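Local coordinates for VP1 (New Jersey polyomavirus-2013, PDB 6Y5Y), which is the viral major capsid protein, assembling into pentamers that form the capsid shell, and binds sialylated glycans, probably for attachment to host cells, at residues 39-44 with 270-275; 59-64 with 281-286. One frame throughout, in Å; residues are numbered along the deposited sequence.

Interaction 1: 39-44 with 270-275. With MG (magnesium ion), chain B.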
loop_
_atom_site.group_PDB
_atom_site.type_symbol
_atom_site.label_atom_id
_atom_site.label_comp_id
_atom_site.label_asym_id
_atom_site.label_seq_id
_atom_site.Cartn_x
_atom_site.Cartn_y
_atom_site.Cartn_z
ATOM N N THR D 39 -6.571 -34.464 -13.331
ATOM C CA THR D 39 -6.714 -33.860 -14.648
ATOM C C THR D 39 -6.568 -32.349 -14.511
ATOM O O THR D 39 -6.674 -31.793 -13.415
ATOM C CB THR D 39 -8.056 -34.217 -15.308
ATOM O OG1 THR D 39 -7.957 -33.999 -16.721
ATOM C CG2 THR D 39 -9.191 -33.351 -14.759
ATOM N N GLU D 40 -6.304 -31.689 -15.639
ATOM C CA GLU D 40 -6.127 -30.244 -15.674
ATOM C C GLU D 40 -7.032 -29.644 -16.735
ATOM O O GLU D 40 -7.239 -30.245 -17.793
ATOM C CB GLU D 40 -4.677 -29.856 -15.965
ATOM C CG GLU D 40 -3.738 -30.103 -14.808
ATOM C CD GLU D 40 -2.382 -29.474 -15.028
ATOM O OE1 GLU D 40 -2.129 -28.996 -16.154
ATOM O OE2 GLU D 40 -1.571 -29.454 -14.074
ATOM N N ILE D 41 -7.555 -28.453 -16.448
ATOM C CA ILE D 41 -8.490 -27.752 -17.322
ATOM C C ILE D 41 -7.972 -26.338 -17.541
ATOM O O ILE D 41 -7.649 -25.640 -16.575
ATOM C CB ILE D 41 -9.908 -27.716 -16.716
ATOM C CG1 ILE D 41 -10.418 -29.139 -16.467
ATOM C CG2 ILE D 41 -10.860 -26.958 -17.610
ATOM C CD1 ILE D 41 -10.410 -30.001 -17.700
ATOM N N GLU D 42 -7.902 -25.915 -18.804
ATOM C CA GLU D 42 -7.513 -24.556 -19.156
ATOM C C GLU D 42 -8.634 -23.890 -19.938
ATOM O O GLU D 42 -9.343 -24.549 -20.707
ATOM C CB GLU D 42 -6.243 -24.534 -19.998
ATOM C CG GLU D 42 -5.001 -25.022 -19.286
ATOM C CD GLU D 42 -3.801 -25.049 -20.211
ATOM O OE1 GLU D 42 -3.670 -26.028 -20.982
ATOM O OE2 GLU D 42 -2.999 -24.086 -20.175
ATOM N N LEU D 43 -8.782 -22.577 -19.750
ATOM C CA LEU D 43 -9.788 -21.823 -20.490
ATOM C C LEU D 43 -9.495 -20.330 -20.394
ATOM O O LEU D 43 -8.762 -19.871 -19.515
ATOM C CB LEU D 43 -11.199 -22.121 -19.975
ATOM C CG LEU D 43 -11.420 -21.742 -18.510
ATOM C CD1 LEU D 43 -12.275 -20.495 -18.381
ATOM C CD2 LEU D 43 -12.017 -22.907 -17.734
ATOM N N TRP D 44 -10.073 -19.584 -21.330
ATOM C CA TRP D 44 -10.143 -18.133 -21.272
ATOM C C TRP D 44 -11.589 -17.709 -21.048
ATOM O O TRP D 44 -12.527 -18.374 -21.503
ATOM C CB TRP D 44 -9.642 -17.486 -22.572
ATOM C CG TRP D 44 -8.175 -17.590 -22.858
ATOM C CD1 TRP D 44 -7.563 -18.500 -23.668
ATOM C CD2 TRP D 44 -7.142 -16.722 -22.378
ATOM N NE1 TRP D 44 -6.211 -18.266 -23.709
ATOM C CE2 TRP D 44 -5.925 -17.180 -22.923
ATOM C CE3 TRP D 44 -7.127 -15.608 -21.530
ATOM C CZ2 TRP D 44 -4.702 -16.562 -22.653
ATOM C CZ3 TRP D 44 -5.916 -14.994 -21.263
ATOM C CH2 TRP D 44 -4.719 -15.472 -21.824
ATOM N N ASP D 270 -20.300 -33.590 -12.969
ATOM C CA ASP D 270 -19.030 -33.525 -13.690
ATOM C C ASP D 270 -18.855 -32.181 -14.401
ATOM O O ASP D 270 -18.261 -32.104 -15.478
ATOM C CB ASP D 270 -18.888 -34.682 -14.688
ATOM C CG ASP D 270 -18.861 -36.048 -14.018
ATOM O OD1 ASP D 270 -18.480 -36.148 -12.827
ATOM O OD2 ASP D 270 -19.219 -37.039 -14.691
ATOM N N GLY D 271 -19.358 -31.107 -13.798
ATOM C CA GLY D 271 -19.184 -29.757 -14.320
ATOM C C GLY D 271 -18.287 -28.922 -13.419
ATOM O O GLY D 271 -18.455 -28.908 -12.195
ATOM N N LEU D 272 -17.340 -28.225 -14.042
ATOM C CA LEU D 272 -16.497 -27.250 -13.362
ATOM C C LEU D 272 -16.999 -25.854 -13.697
ATOM O O LEU D 272 -17.178 -25.519 -14.873
ATOM C CB LEU D 272 -15.034 -27.395 -13.782
ATOM C CG LEU D 272 -14.045 -26.390 -13.194
ATOM C CD1 LEU D 272 -13.856 -26.621 -11.688
ATOM C CD2 LEU D 272 -12.717 -26.480 -13.920
ATOM N N PHE D 273 -17.216 -25.042 -12.671
ATOM C CA PHE D 273 -17.838 -23.737 -12.833
ATOM C C PHE D 273 -16.816 -22.654 -12.520
ATOM O O PHE D 273 -16.260 -22.622 -11.417
ATOM C CB PHE D 273 -19.071 -23.625 -11.939
ATOM C CG PHE D 273 -20.192 -24.543 -12.349
ATOM C CD1 PHE D 273 -20.151 -25.896 -12.043
ATOM C CD2 PHE D 273 -21.274 -24.056 -13.066
ATOM C CE1 PHE D 273 -21.183 -26.742 -12.426
ATOM C CE2 PHE D 273 -22.302 -24.894 -13.458
ATOM C CZ PHE D 273 -22.260 -26.239 -13.135
ATOM N N VAL D 274 -16.552 -21.785 -13.499
ATOM C CA VAL D 274 -15.587 -20.705 -13.345
ATOM C C VAL D 274 -16.273 -19.385 -13.676
ATOM O O VAL D 274 -17.163 -19.323 -14.527
ATOM C CB VAL D 274 -14.334 -20.921 -14.228
ATOM C CG1 VAL D 274 -13.593 -22.188 -13.795
ATOM C CG2 VAL D 274 -14.705 -20.999 -15.700
ATOM N N SER D 275 -15.883 -18.331 -12.969
ATOM C CA SER D 275 -16.468 -17.023 -13.211
ATOM C C SER D 275 -15.494 -15.945 -12.763
ATOM O O SER D 275 -14.543 -16.208 -12.024
ATOM C CB SER D 275 -17.825 -16.869 -12.517
ATOM O OG SER D 275 -17.835 -17.408 -11.219
HETATM MG MG MG B . -0.679 -24.666 -20.724
#

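Interaction 2: 59-64 with 281-286. With SIA (N-acetyl-alpha-neuraminic acid), chain N; GAL (beta-D-galactopyranose), chain C.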
loop_
_atom_site.group_PDB
_atom_site.type_symbol
_atom_site.label_atom_id
_atom_site.label_comp_id
_atom_site.label_asym_id
_atom_site.label_seq_id
_atom_site.Cartn_x
_atom_site.Cartn_y
_atom_site.Cartn_z
ATOM N N LYS D 59 -19.788 -2.360 -32.129
ATOM C CA LYS D 59 -18.757 -3.393 -32.158
ATOM C C LYS D 59 -17.363 -2.838 -31.897
ATOM O O LYS D 59 -16.516 -3.548 -31.346
ATOM C CB LYS D 59 -18.788 -4.154 -33.490
ATOM C CG LYS D 59 -18.183 -3.447 -34.695
ATOM C CD LYS D 59 -18.073 -4.420 -35.879
ATOM C CE LYS D 59 -17.857 -3.690 -37.195
ATOM N N GLU D 60 -17.102 -1.579 -32.259
ATOM C CA GLU D 60 -15.753 -1.060 -32.069
ATOM C C GLU D 60 -15.401 -0.859 -30.598
ATOM O O GLU D 60 -14.226 -0.632 -30.286
ATOM C CB GLU D 60 -15.566 0.251 -32.837
ATOM C CG GLU D 60 -15.797 0.144 -34.358
ATOM C CD GLU D 60 -15.017 -0.986 -35.038
ATOM O OE1 GLU D 60 -13.829 -1.231 -34.697
ATOM O OE2 GLU D 60 -15.605 -1.636 -35.929
ATOM N N TRP D 61 -16.376 -0.943 -29.690
ATOM C CA TRP D 61 -16.118 -0.776 -28.265
ATOM C C TRP D 61 -16.261 -2.081 -27.493
ATOM O O TRP D 61 -16.516 -2.059 -26.281
ATOM C CB TRP D 61 -17.030 0.309 -27.689
ATOM C CG TRP D 61 -16.669 1.641 -28.226
ATOM C CD1 TRP D 61 -17.346 2.353 -29.179
ATOM C CD2 TRP D 61 -15.516 2.417 -27.887
ATOM N NE1 TRP D 61 -16.691 3.532 -29.439
ATOM C CE2 TRP D 61 -15.564 3.595 -28.660
ATOM C CE3 TRP D 61 -14.454 2.238 -26.997
ATOM C CZ2 TRP D 61 -14.584 4.588 -28.572
ATOM C CZ3 TRP D 61 -13.480 3.224 -26.910
ATOM C CH2 TRP D 61 -13.554 4.383 -27.694
ATOM N N TYR D 62 -16.082 -3.214 -28.170
ATOM C CA TYR D 62 -16.100 -4.507 -27.507
ATOM C C TYR D 62 -15.029 -4.538 -26.420
ATOM O O TYR D 62 -13.925 -4.019 -26.603
ATOM C CB TYR D 62 -15.864 -5.614 -28.536
ATOM C CG TYR D 62 -15.666 -6.985 -27.949
ATOM C CD1 TYR D 62 -16.654 -7.566 -27.175
ATOM C CD2 TYR D 62 -14.490 -7.701 -28.170
ATOM C CE1 TYR D 62 -16.492 -8.810 -26.638
ATOM C CE2 TYR D 62 -14.319 -8.963 -27.639
ATOM C CZ TYR D 62 -15.328 -9.505 -26.864
ATOM O OH TYR D 62 -15.200 -10.750 -26.307
ATOM N N GLY D 63 -15.364 -5.130 -25.275
ATOM C CA GLY D 63 -14.464 -5.096 -24.137
ATOM C C GLY D 63 -14.534 -3.822 -23.323
ATOM O O GLY D 63 -13.757 -3.670 -22.368
ATOM N N TYR D 64 -15.419 -2.896 -23.692
ATOM C CA TYR D 64 -15.736 -1.702 -22.929
ATOM C C TYR D 64 -17.226 -1.691 -22.617
ATOM O O TYR D 64 -18.014 -2.433 -23.208
ATOM C CB TYR D 64 -15.395 -0.413 -23.684
ATOM C CG TYR D 64 -13.929 -0.160 -23.984
ATOM C CD1 TYR D 64 -13.245 -0.902 -24.949
ATOM C CD2 TYR D 64 -13.244 0.861 -23.334
ATOM C CE1 TYR D 64 -11.912 -0.630 -25.243
ATOM C CE2 TYR D 64 -11.923 1.133 -23.618
ATOM C CZ TYR D 64 -11.262 0.389 -24.569
ATOM O OH TYR D 64 -9.945 0.677 -24.842
ATOM N N GLY D 281 -10.585 -0.156 -15.025
ATOM C CA GLY D 281 -10.591 1.283 -14.934
ATOM C C GLY D 281 -11.617 1.832 -15.902
ATOM O O GLY D 281 -12.466 1.103 -16.404
ATOM N N VAL D 282 -11.523 3.133 -16.148
ATOM C CA VAL D 282 -12.449 3.792 -17.061
ATOM C C VAL D 282 -11.680 4.608 -18.087
ATOM O O VAL D 282 -10.548 5.050 -17.856
ATOM C CB VAL D 282 -13.466 4.698 -16.337
ATOM C CG1 VAL D 282 -14.201 3.928 -15.237
ATOM C CG2 VAL D 282 -12.781 5.957 -15.812
ATOM N N LEU D 283 -12.323 4.797 -19.238
ATOM C CA LEU D 283 -11.922 5.763 -20.251
ATOM C C LEU D 283 -12.819 6.987 -20.114
ATOM O O LEU D 283 -14.016 6.852 -19.859
ATOM C CB LEU D 283 -12.052 5.155 -21.650
ATOM C CG LEU D 283 -11.841 6.036 -22.893
ATOM C CD1 LEU D 283 -11.222 5.223 -24.007
ATOM C CD2 LEU D 283 -13.154 6.661 -23.366
ATOM N N VAL D 284 -12.243 8.178 -20.249
ATOM C CA VAL D 284 -12.994 9.427 -20.148
ATOM C C VAL D 284 -13.078 10.047 -21.534
ATOM O O VAL D 284 -12.046 10.303 -22.165
ATOM C CB VAL D 284 -12.351 10.416 -19.161
ATOM C CG1 VAL D 284 -13.111 11.742 -19.147
ATOM C CG2 VAL D 284 -12.273 9.808 -17.759
ATOM N N LYS D 285 -14.301 10.324 -21.982
ATOM C CA LYS D 285 -14.535 10.886 -23.310
ATOM C C LYS D 285 -14.157 12.358 -23.364
ATOM O O LYS D 285 -14.465 13.132 -22.454
ATOM C CB LYS D 285 -16.005 10.734 -23.709
ATOM C CG LYS D 285 -16.377 9.370 -24.255
ATOM C CD LYS D 285 -17.743 9.398 -24.945
ATOM C CE LYS D 285 -17.644 9.969 -26.349
ATOM N NZ LYS D 285 -18.984 10.099 -26.988
ATOM N N ALA D 286 -13.508 12.752 -24.460
ATOM C CA ALA D 286 -13.131 14.151 -24.610
ATOM C C ALA D 286 -14.347 15.066 -24.750
ATOM O O ALA D 286 -14.325 16.188 -24.239
ATOM C CB ALA D 286 -12.199 14.324 -25.807
HETATM C C1 SIA N . -22.390 9.930 -25.549
HETATM C C2 SIA N . -22.895 9.483 -26.993
HETATM C C3 SIA N . -22.341 8.136 -27.482
HETATM C C4 SIA N . -22.909 6.906 -26.766
HETATM C C5 SIA N . -24.446 6.965 -26.809
HETATM C C6 SIA N . -24.931 8.328 -26.268
HETATM C C7 SIA N . -26.464 8.557 -26.332
HETATM C C8 SIA N . -26.810 10.017 -25.962
HETATM C C9 SIA N . -28.307 10.227 -25.798
HETATM C C10 SIA N . -25.736 4.864 -26.530
HETATM C C11 SIA N . -26.420 3.943 -25.527
HETATM N N5 SIA N . -25.123 5.952 -26.008
HETATM O O1A SIA N . -21.162 9.793 -25.340
HETATM O O1B SIA N . -23.299 10.387 -24.785
HETATM O O4 SIA N . -22.461 5.670 -27.366
HETATM O O6 SIA N . -24.357 9.402 -27.001
HETATM O O7 SIA N . -26.955 8.188 -27.615
HETATM O O8 SIA N . -26.125 10.432 -24.779
HETATM O O9 SIA N . -28.507 11.587 -25.387
HETATM O O10 SIA N . -25.754 4.610 -27.728
HETATM C C1 GAL C . -24.148 13.878 -28.521
HETATM C C2 GAL C . -23.819 12.403 -28.708
HETATM C C3 GAL C . -22.963 11.874 -27.525
HETATM C C4 GAL C . -21.736 12.761 -27.364
HETATM C C5 GAL C . -22.204 14.197 -27.184
HETATM C C6 GAL C . -21.086 15.218 -27.033
HETATM O O2 GAL C . -25.011 11.610 -28.788
HETATM O O3 GAL C . -22.516 10.554 -27.766
HETATM O O4 GAL C . -20.912 12.669 -28.522
HETATM O O5 GAL C . -22.976 14.626 -28.323
HETATM O O6 GAL C . -21.601 16.460 -26.583
#

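Interaction 1: 39-44 with 270-275
In the hydrophobic interior of the VP1 jelly roll, Ile41 and Leu43 of strand 28-45, in the BIDG sheet, meet Leu272 and Val274 of strand 271-284, in the facing CHEF sheet. The strands lie too far apart for backbone pairing, the CA atoms of Ile41 and Leu272 being 8.9 Å apart. Each is instead hydrogen-bonded to other strands, Leu43 to Phe300 and Leu272 to Val91, so side chains alone span the gap.

Leu43 and Val274 reach toward each other tip to tip: Val274 CG2 is 3.7 Å from Leu43 CD1 and 3.9 Å from Leu43 CD2, one methyl against both ends of the leucine fork. Leu43 meets it with CG between its backbone N and carbonyl carbon (chi1 61°), a rotamer leucine seldom adopts. Ile41 and Leu272 slide past one another, Leu272 CD2 lying 4.2 Å from Ile41 CB.

Strand alternation turns Glu42 outward. Its OE2 alone binds a magnesium ion, at 2.5 Å, long for magnesium, and is hydrogen-bonded to Tyr299 OH; Ser226 of a neighbouring subunit, of the same magnesium site, packs against it. Branched aliphatic groups thus hold the interior by dispersion and water exclusion, leaving the carboxylate to polar work at the subunit boundary.

Interaction 2: 59-64 with 281-286
One methyl group, Leu283 CD1, meets two aromatic rings at once, lying 4.2 Å from Trp61 CZ3 and 4.2 Å from Tyr64 CE2. The methyl comes in obliquely, the leucine as a whole running across each aromatic side chain at about a right angle. Leu283 places its CG anti to the backbone N (chi1 173°), which sends the branched end toward the rings; leucine's branched end brings a methyl to both rings and no polar group between them.

The rings also meet each other: Trp61 CE3 stands 3.8 Å above the plane of Tyr64, over its centre, in a T-shaped (edge-to-face) pair with the indole edge directed at the tyrosine face. A type II turn from Trp61 to Tyr64 brings them together, closed by Tyr64 N to Trp61 O at 2.9 Å. Gly63 takes its third position, where positive phi (82°) favours glycine.

In the jelly roll this turn belongs to the BC loop, while 281-286 runs off the end of strand H into the HI loop, beside the glycan pocket. There Lys285, its chain bent at chi3, gives a hydrogen bond from NZ to carboxylate O1A of the sialic acid at 2.7 Å, a pairing charge should reinforce.

Farther out, Arg292, another pocket residue, makes a cation-pi contact with Trp61, and Arg294 NH1 hydrogen-bonds to Gly63 O. Tyr64 OH is hydrogen-bonded to Ser168 O of a neighbouring subunit.

Overall arrangement
In this coat-protein (jelly-roll) part of the longer VP1, the chain first lays down strand 28-45, which supplies 39-44, and then enters the loop holding 59-64. Both find their partners more than 200 residues later on strand 271-284: 270-275 closes interaction 1 at its beginning, and 281-286 closes interaction 2 at its far end and the loop beyond. The segments alternate along the sequence, so the two closures cross rather than nest. Their centres lie 29 Å apart, without touching. Interaction 1 joins the two facing sheets through strands B and H, whereas interaction 2 ties a surface loop to the glycan-binding end. Residues of both also meet the same neighbouring subunit of the pentamer.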